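Local coordinates for protein DR2417 (Deinococcus radiodurans, PDB 4XWW) that degrades RNA, probably as a 5'-3' exonuclease and possibly also as an endonuclease, and is a homodimeric member of the metallo-beta-lactamase superfamily, at residues Pro396-Pro401 / Pro422-Leu427; Pro15-Glu20 / Phe37-Glu42; Asp175-Pro180 / Gly217-Glu222. All coordinates share one frame; numbering follows the deposited sequence.

Contact 1 (Pro396-Pro401 / Pro422-Leu427); sequences PKFFLP and PPKRTL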
# COMPACT_ATOMS: atom_id res chain seq x y z
N PRO A 396 4.45 -32.25 17.97
CA PRO A 396 5.21 -32.81 16.84
C PRO A 396 6.71 -32.88 17.12
O PRO A 396 7.26 -32.05 17.85
CB PRO A 396 4.92 -31.81 15.72
CG PRO A 396 4.84 -30.52 16.44
CD PRO A 396 4.13 -30.83 17.75
N LYS A 397 7.37 -33.86 16.53
CA LYS A 397 8.81 -33.92 16.66
C LYS A 397 9.45 -32.81 15.83
O LYS A 397 10.37 -32.15 16.29
CB LYS A 397 9.35 -35.29 16.22
CG LYS A 397 10.85 -35.45 16.43
CD LYS A 397 11.26 -36.94 16.31
CE LYS A 397 12.74 -37.13 16.69
NZ LYS A 397 13.25 -38.51 16.44
N PHE A 398 8.93 -32.59 14.63
CA PHE A 398 9.51 -31.60 13.73
C PHE A 398 8.44 -30.63 13.25
O PHE A 398 7.26 -30.97 13.22
CB PHE A 398 10.19 -32.31 12.56
CG PHE A 398 11.34 -33.20 13.00
CD1 PHE A 398 12.38 -32.68 13.74
CD2 PHE A 398 11.36 -34.55 12.66
CE1 PHE A 398 13.44 -33.49 14.14
CE2 PHE A 398 12.41 -35.38 13.07
CZ PHE A 398 13.46 -34.84 13.81
N PHE A 399 8.83 -29.41 12.89
CA PHE A 399 7.83 -28.39 12.60
C PHE A 399 8.24 -27.52 11.40
O PHE A 399 9.37 -27.01 11.35
CB PHE A 399 7.62 -27.55 13.87
CG PHE A 399 6.65 -26.41 13.73
CD1 PHE A 399 5.48 -26.54 13.00
CD2 PHE A 399 6.90 -25.21 14.37
CE1 PHE A 399 4.59 -25.47 12.89
CE2 PHE A 399 6.02 -24.15 14.28
CZ PHE A 399 4.87 -24.27 13.53
N LEU A 400 7.31 -27.39 10.45
CA LEU A 400 7.46 -26.52 9.28
C LEU A 400 6.38 -25.46 9.25
O LEU A 400 5.30 -25.69 8.72
CB LEU A 400 7.38 -27.32 7.97
CG LEU A 400 8.59 -28.05 7.41
CD1 LEU A 400 8.19 -28.71 6.09
CD2 LEU A 400 9.74 -27.09 7.19
N PRO A 401 6.67 -24.28 9.82
CA PRO A 401 5.69 -23.20 9.70
C PRO A 401 5.55 -22.78 8.23
O PRO A 401 6.55 -22.60 7.53
CB PRO A 401 6.28 -22.09 10.57
CG PRO A 401 7.75 -22.46 10.72
CD PRO A 401 7.78 -23.95 10.71
N PRO A 422 8.16 -27.98 23.04
CA PRO A 422 8.56 -27.47 21.72
C PRO A 422 9.03 -28.60 20.83
O PRO A 422 9.48 -29.63 21.33
CB PRO A 422 9.72 -26.52 22.06
CG PRO A 422 9.59 -26.24 23.52
CD PRO A 422 9.01 -27.47 24.11
N PRO A 423 8.92 -28.41 19.51
CA PRO A 423 9.44 -29.43 18.59
C PRO A 423 10.93 -29.61 18.77
O PRO A 423 11.61 -28.66 19.17
CB PRO A 423 9.14 -28.86 17.20
CG PRO A 423 8.14 -27.78 17.42
CD PRO A 423 8.39 -27.24 18.80
N LYS A 424 11.43 -30.81 18.49
CA LYS A 424 12.86 -31.06 18.53
C LYS A 424 13.61 -30.08 17.63
O LYS A 424 14.65 -29.53 18.03
CB LYS A 424 13.16 -32.48 18.10
CG LYS A 424 14.65 -32.76 18.05
CD LYS A 424 14.93 -34.24 18.08
CE LYS A 424 16.44 -34.47 18.19
NZ LYS A 424 16.80 -35.91 18.13
N ARG A 425 13.09 -29.87 16.43
CA ARG A 425 13.67 -28.90 15.51
C ARG A 425 12.60 -28.27 14.63
O ARG A 425 11.64 -28.92 14.22
CB ARG A 425 14.76 -29.55 14.63
CG ARG A 425 15.53 -28.54 13.78
CD ARG A 425 16.89 -29.06 13.30
NE ARG A 425 16.83 -30.45 12.88
CZ ARG A 425 17.36 -31.46 13.56
NH1 ARG A 425 18.01 -31.23 14.70
NH2 ARG A 425 17.26 -32.70 13.10
N THR A 426 12.77 -26.98 14.36
CA THR A 426 11.86 -26.26 13.49
C THR A 426 12.67 -25.67 12.35
O THR A 426 13.73 -25.09 12.59
CB THR A 426 11.12 -25.14 14.24
OG1 THR A 426 10.38 -25.70 15.33
CG2 THR A 426 10.17 -24.40 13.30
N LEU A 427 12.20 -25.84 11.12
CA LEU A 427 12.88 -25.23 9.98
C LEU A 427 12.02 -24.17 9.31
O LEU A 427 10.79 -24.28 9.30
CB LEU A 427 13.26 -26.28 8.94
CG LEU A 427 14.28 -27.30 9.40
CD1 LEU A 427 14.47 -28.35 8.32
CD2 LEU A 427 15.60 -26.62 9.76
O HOH W 1 8.88 -23.86 7.21

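Contact 2 (Pro15-Glu20 / Phe37-Glu42); sequences PAPTLE and FRYGDE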
# COMPACT_ATOMS: atom_id res chain seq x y z
N PRO A 15 21.45 -43.76 5.78
CA PRO A 15 21.31 -44.17 4.39
C PRO A 15 19.92 -44.75 4.12
O PRO A 15 19.64 -45.25 3.03
CB PRO A 15 22.38 -45.19 4.01
N ALA A 16 19.05 -44.69 5.13
CA ALA A 16 17.67 -45.14 4.98
C ALA A 16 16.90 -44.20 4.06
O ALA A 16 17.19 -43.00 4.04
CB ALA A 16 16.99 -45.23 6.35
N PRO A 17 15.93 -44.73 3.30
CA PRO A 17 15.12 -43.87 2.42
C PRO A 17 14.34 -42.84 3.23
O PRO A 17 13.81 -43.16 4.29
CB PRO A 17 14.18 -44.85 1.72
CG PRO A 17 14.85 -46.19 1.85
CD PRO A 17 15.56 -46.14 3.17
N THR A 18 14.28 -41.61 2.73
CA THR A 18 13.62 -40.53 3.45
C THR A 18 12.45 -39.96 2.67
O THR A 18 12.37 -40.09 1.45
CB THR A 18 14.60 -39.39 3.76
OG1 THR A 18 15.21 -38.93 2.55
CG2 THR A 18 15.68 -39.85 4.72
N LEU A 19 11.54 -39.33 3.40
CA LEU A 19 10.49 -38.54 2.77
C LEU A 19 11.11 -37.21 2.39
O LEU A 19 11.88 -36.65 3.17
CB LEU A 19 9.31 -38.36 3.73
CG LEU A 19 8.07 -37.62 3.22
CD1 LEU A 19 7.39 -38.43 2.14
CD2 LEU A 19 7.09 -37.31 4.37
N GLU A 20 10.82 -36.71 1.20
CA GLU A 20 11.19 -35.34 0.84
C GLU A 20 9.92 -34.54 0.84
O GLU A 20 8.94 -34.92 0.21
CB GLU A 20 11.88 -35.26 -0.52
CG GLU A 20 13.15 -36.12 -0.61
CD GLU A 20 13.75 -36.14 -2.01
OE1 GLU A 20 13.02 -35.90 -2.99
OE2 GLU A 20 14.96 -36.40 -2.11
N PHE A 37 5.25 -34.06 -1.97
CA PHE A 37 5.79 -35.11 -1.10
C PHE A 37 6.36 -36.22 -1.96
O PHE A 37 5.70 -36.72 -2.85
CB PHE A 37 4.70 -35.67 -0.18
CG PHE A 37 4.19 -34.66 0.82
CD1 PHE A 37 4.84 -34.48 2.03
CD2 PHE A 37 3.08 -33.88 0.53
CE1 PHE A 37 4.38 -33.53 2.95
CE2 PHE A 37 2.62 -32.94 1.45
CZ PHE A 37 3.27 -32.78 2.65
N ARG A 38 7.61 -36.59 -1.69
CA ARG A 38 8.24 -37.65 -2.46
C ARG A 38 8.84 -38.71 -1.56
O ARG A 38 9.61 -38.41 -0.65
CB ARG A 38 9.32 -37.11 -3.40
CG ARG A 38 9.95 -38.22 -4.25
CD ARG A 38 10.97 -37.72 -5.26
NE ARG A 38 11.62 -38.86 -5.91
CZ ARG A 38 12.67 -38.79 -6.71
NH1 ARG A 38 13.23 -37.62 -6.99
NH2 ARG A 38 13.17 -39.90 -7.25
N TYR A 39 8.44 -39.95 -1.83
CA TYR A 39 9.06 -41.13 -1.21
C TYR A 39 9.41 -42.16 -2.29
O TYR A 39 8.53 -42.72 -2.95
CB TYR A 39 8.14 -41.75 -0.16
CG TYR A 39 8.85 -42.82 0.63
CD1 TYR A 39 8.93 -44.12 0.16
CD2 TYR A 39 9.50 -42.52 1.82
CE1 TYR A 39 9.60 -45.10 0.85
CE2 TYR A 39 10.18 -43.51 2.53
CZ TYR A 39 10.22 -44.80 2.03
OH TYR A 39 10.88 -45.81 2.70
N GLY A 40 10.70 -42.42 -2.46
CA GLY A 40 11.16 -43.30 -3.52
C GLY A 40 10.75 -42.73 -4.86
O GLY A 40 11.03 -41.56 -5.14
N ASP A 41 10.06 -43.52 -5.67
CA ASP A 41 9.63 -43.04 -6.98
C ASP A 41 8.14 -42.69 -7.02
O ASP A 41 7.50 -42.76 -8.07
CB ASP A 41 9.96 -44.06 -8.06
CG ASP A 41 11.45 -44.10 -8.39
OD1 ASP A 41 12.16 -43.14 -8.03
OD2 ASP A 41 11.89 -45.09 -9.01
N GLU A 42 7.60 -42.31 -5.87
CA GLU A 42 6.20 -41.89 -5.80
C GLU A 42 6.09 -40.45 -5.32
O GLU A 42 6.79 -40.03 -4.40
CB GLU A 42 5.39 -42.82 -4.89
CG GLU A 42 5.32 -44.26 -5.40
CD GLU A 42 4.48 -45.16 -4.49
OE1 GLU A 42 4.16 -44.74 -3.35
OE2 GLU A 42 4.13 -46.29 -4.92
O HOH W 2 13.40 -35.20 -5.44

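Contact 3 (Asp175-Pro180 / Gly217-Glu222); sequences DFKIDP and GHTPSE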
# COMPACT_ATOMS: atom_id res chain seq x y z
N ASP A 175 -5.10 -24.40 5.69
CA ASP A 175 -5.41 -23.05 6.15
C ASP A 175 -6.56 -23.17 7.14
O ASP A 175 -7.54 -23.87 6.86
CB ASP A 175 -5.78 -22.16 4.96
N PHE A 176 -6.44 -22.55 8.31
CA PHE A 176 -7.45 -22.75 9.35
C PHE A 176 -7.54 -21.65 10.39
O PHE A 176 -6.59 -20.91 10.61
CB PHE A 176 -7.20 -24.06 10.10
CG PHE A 176 -6.13 -23.96 11.16
CD1 PHE A 176 -4.79 -23.98 10.81
CD2 PHE A 176 -6.46 -23.86 12.51
CE1 PHE A 176 -3.78 -23.90 11.78
CE2 PHE A 176 -5.46 -23.80 13.50
CZ PHE A 176 -4.12 -23.80 13.13
N LYS A 177 -8.70 -21.60 11.04
CA LYS A 177 -8.88 -20.96 12.33
C LYS A 177 -9.57 -21.98 13.22
O LYS A 177 -9.98 -23.05 12.72
CB LYS A 177 -9.74 -19.69 12.21
CG LYS A 177 -11.16 -20.05 11.75
CD LYS A 177 -12.07 -18.82 11.51
CE LYS A 177 -12.27 -18.02 12.76
NZ LYS A 177 -13.51 -17.15 12.59
N ILE A 178 -9.72 -21.72 14.51
CA ILE A 178 -10.52 -22.62 15.33
C ILE A 178 -11.77 -21.86 15.75
O ILE A 178 -11.81 -21.25 16.81
CB ILE A 178 -9.77 -23.16 16.56
CG1 ILE A 178 -8.43 -23.75 16.12
CG2 ILE A 178 -10.62 -24.28 17.26
CD1 ILE A 178 -7.53 -24.23 17.26
N ASP A 179 -12.78 -21.93 14.90
CA ASP A 179 -14.04 -21.24 15.18
C ASP A 179 -15.02 -22.17 15.88
O ASP A 179 -15.41 -23.21 15.32
CB ASP A 179 -14.65 -20.71 13.88
CG ASP A 179 -15.69 -19.62 14.13
OD1 ASP A 179 -16.39 -19.67 15.17
OD2 ASP A 179 -15.82 -18.73 13.28
N PRO A 180 -15.41 -21.82 17.10
CA PRO A 180 -16.32 -22.72 17.83
C PRO A 180 -17.74 -22.76 17.25
O PRO A 180 -18.49 -23.69 17.57
CB PRO A 180 -16.32 -22.16 19.26
CG PRO A 180 -15.78 -20.79 19.16
CD PRO A 180 -14.89 -20.74 17.95
N GLY A 217 -3.79 -13.72 20.97
CA GLY A 217 -5.16 -14.06 21.29
C GLY A 217 -5.80 -15.02 20.31
O GLY A 217 -5.12 -15.83 19.69
N HIS A 218 -7.12 -14.91 20.18
CA HIS A 218 -7.94 -15.84 19.42
C HIS A 218 -8.70 -15.05 18.35
O HIS A 218 -9.20 -13.95 18.63
CB HIS A 218 -8.88 -16.57 20.37
CG HIS A 218 -9.50 -17.81 19.80
ND1 HIS A 218 -10.30 -17.81 18.69
CD2 HIS A 218 -9.45 -19.10 20.23
CE1 HIS A 218 -10.71 -19.04 18.44
NE2 HIS A 218 -10.21 -19.84 19.36
N THR A 219 -8.74 -15.56 17.13
CA THR A 219 -9.48 -14.89 16.06
C THR A 219 -10.96 -14.91 16.42
O THR A 219 -11.45 -15.90 16.96
CB THR A 219 -9.23 -15.58 14.70
OG1 THR A 219 -7.84 -15.49 14.37
CG2 THR A 219 -10.05 -14.93 13.57
N PRO A 220 -11.68 -13.80 16.17
CA PRO A 220 -13.11 -13.81 16.53
C PRO A 220 -13.92 -14.81 15.74
O PRO A 220 -13.54 -15.16 14.63
CB PRO A 220 -13.57 -12.37 16.20
CG PRO A 220 -12.32 -11.57 16.18
CD PRO A 220 -11.24 -12.47 15.71
N SER A 221 -15.02 -15.27 16.33
CA SER A 221 -15.94 -16.22 15.72
C SER A 221 -16.88 -15.58 14.69
O SER A 221 -17.33 -14.44 14.89
CB SER A 221 -16.79 -16.87 16.81
OG SER A 221 -17.76 -17.72 16.26
N GLU A 222 -17.22 -16.32 13.63
CA GLU A 222 -18.24 -15.83 12.70
C GLU A 222 -19.59 -15.62 13.39
O GLU A 222 -20.39 -14.78 12.95
CB GLU A 222 -18.40 -16.74 11.50
CG GLU A 222 -17.25 -16.67 10.52
CD GLU A 222 -17.11 -15.32 9.82
OE1 GLU A 222 -18.13 -14.65 9.57
OE2 GLU A 222 -15.96 -14.94 9.50
O HOH W 3 -13.78 -16.24 9.97
O HOH W 4 -13.20 -18.13 16.35

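Contact 1 (Pro396-Pro401 / Pro422-Leu427)
Phe398 and Phe399 run parallel to Arg425 and Thr426: Phe399 N donates to Arg425 O at 3.1 Å, and Leu427 N to Phe399 O at 3.1 Å. A weak bond from Lys424 N to Lys397 O precedes these two. On one face of the sheet Phe398 and Arg425 lie side by side, ring and guanidinium planes 29° apart, with Phe398 CE1 over one guanidinium face, 4.0 Å from Arg425 NH2. Phe398 CG stands anti to its carbonyl carbon (chi1 -62°) and the arginine bends at chi3 (41°), bringing the two together; Arg425 NE is hydrogen-bonded to Phe442 O. Arg425 O sits at the Phe398 ring edge, and Lys397 CG covers one ring face.

The pairing belongs to a beta-alpha-beta unit in which helix 406-417 carries the chain from strand 398-402 to the neighbouring edge strand 425-426. The opposite face, which bears Phe399 and Thr426, is the one that helix packs on. There Thr426 CG2 approaches Phe399 CD2 at 3.5 Å, while Pro423 CG meets Phe399 CB at 3.6 Å. Pro401 CD lies 3.8 Å above the Phe399 ring plane, over its centre.

Lys397 and Lys424 extend alongside each other, their NZ atoms 4.7 Å apart; both form salt bridges with Asp440, which probably offsets the like charges, and Lys397 NZ also donates to Pro439 O. One water donates to both Pro401 O and Leu427 O.

Contact 2 (Pro15-Glu20 / Phe37-Glu42)
Glu20 and Arg38 come alongside each other through different first torsions. Glu20 CG stands opposite its carbonyl carbon (chi1 -58°), whereas Arg38 places CG opposite its backbone N (chi1 -178°) and then runs extended as far as NE. Both side chains point the same way on one face of the sheet, and Glu20 OE1 rests against the aliphatic part of the arginine, 3.6 Å from Arg38 CD. The carboxylate and guanidinium planes are 85° apart, with OE1 well out of the guanidinium plane, and a water bridges the charged ends by donating to Glu20 OE1 and accepting from Arg38 NH1.

Under these side chains the backbones form an antiparallel hydrogen-bonded pair. Glu20 N donates to Arg38 O at 2.8 Å, and Arg38 N returns a bond to Glu20 O at 2.9 Å. This is the open end of the beta hairpin made by strands 19-23 and 34-39, next to the type II' turn from Tyr39 to Glu42 that leads into strand 42-46.

Away from the charged pair, Leu19 CD1 lies 4.1 Å from Tyr39 CB and its other methyl, CD2, approaches the Phe37 ring. Phe144 of strand 144-150 touches all three of these residues, so this side packs against the second sheet of the metallo-beta-lactamase sandwich. Nearer the N-terminus, Pro17 CB meets Tyr39 OH at 3.6 Å.

The arginine is also tied to its own turn. Arg38 NE donates to Gly40 O at 2.9 Å, with that oxygen in the guanidinium plane, and NH2 makes a weak salt bridge to Asp41 OD1. The guanidinium is therefore oriented chiefly by the turn, and its attraction to Glu20 is probably electrostatic and water-mediated.

Contact 3 (Asp175-Pro180 / Gly217-Glu222)
Asp179 presents its carboxylate to Ser221 and Glu222, one oxygen to each. Ser221 OG donates to Asp179 OD1 at 2.6 Å from the syn side, 15° out of the carboxylate plane, and OD1 also accepts from Asp181 N; Glu222 N meets the syn lone pair of OD2 at 2.8 Å along a nearly straight bond (173°). Lys177 approaches the same OD2 from above that plane, forming a salt bridge with NZ 2.9 Å away.

The lysine chain starts with CG between its backbone N and carbonyl carbon (chi1 64°) and bends at chi3. It crosses Thr219 at about a right angle, and NZ then donates to Pro220 O at 2.9 Å. A water accepts from NZ and lies within hydrogen-bonding distance of Glu222 OE2; Glu222 OE1 is held by Arg251. The His218 ring turns its edge to Ile178 O.

Ser221 is the N-cap of helix 222-234, its OG also capping Ala223 N. The contact joins this helix to the loop carrying Asp175, beside UMP-binding Ser379 and Ala378, a predicted substrate residue; Thr219 OG1 bonds to His381 O. Asp179 thus places negative charge at the helix start, probably stabilised by the helix dipole and by Lys177.

How the contacts relate
Along the chain contact 2 comes first, then contact 3, then contact 1, and none touches another. Contacts 1 and 2 have centres 19 Å apart and nearest atoms about 7 Å apart; they pair strands in the two different sheets of the metallo-beta-lactamase fold. Contact 3 joins loops nearer the active centre, its centre 23 Å from that of contact 1 and 35 Å from that of contact 2. It holds Asp175, which binds zinc in another structure of this protein but is not modelled beyond CB here, and its nearest atom is about 6 Å from the bound RNA, against about 13 Å for contact 1 and 18 Å for contact 2. Strand 398-402 of contact 1 leads directly to zinc-binding His403.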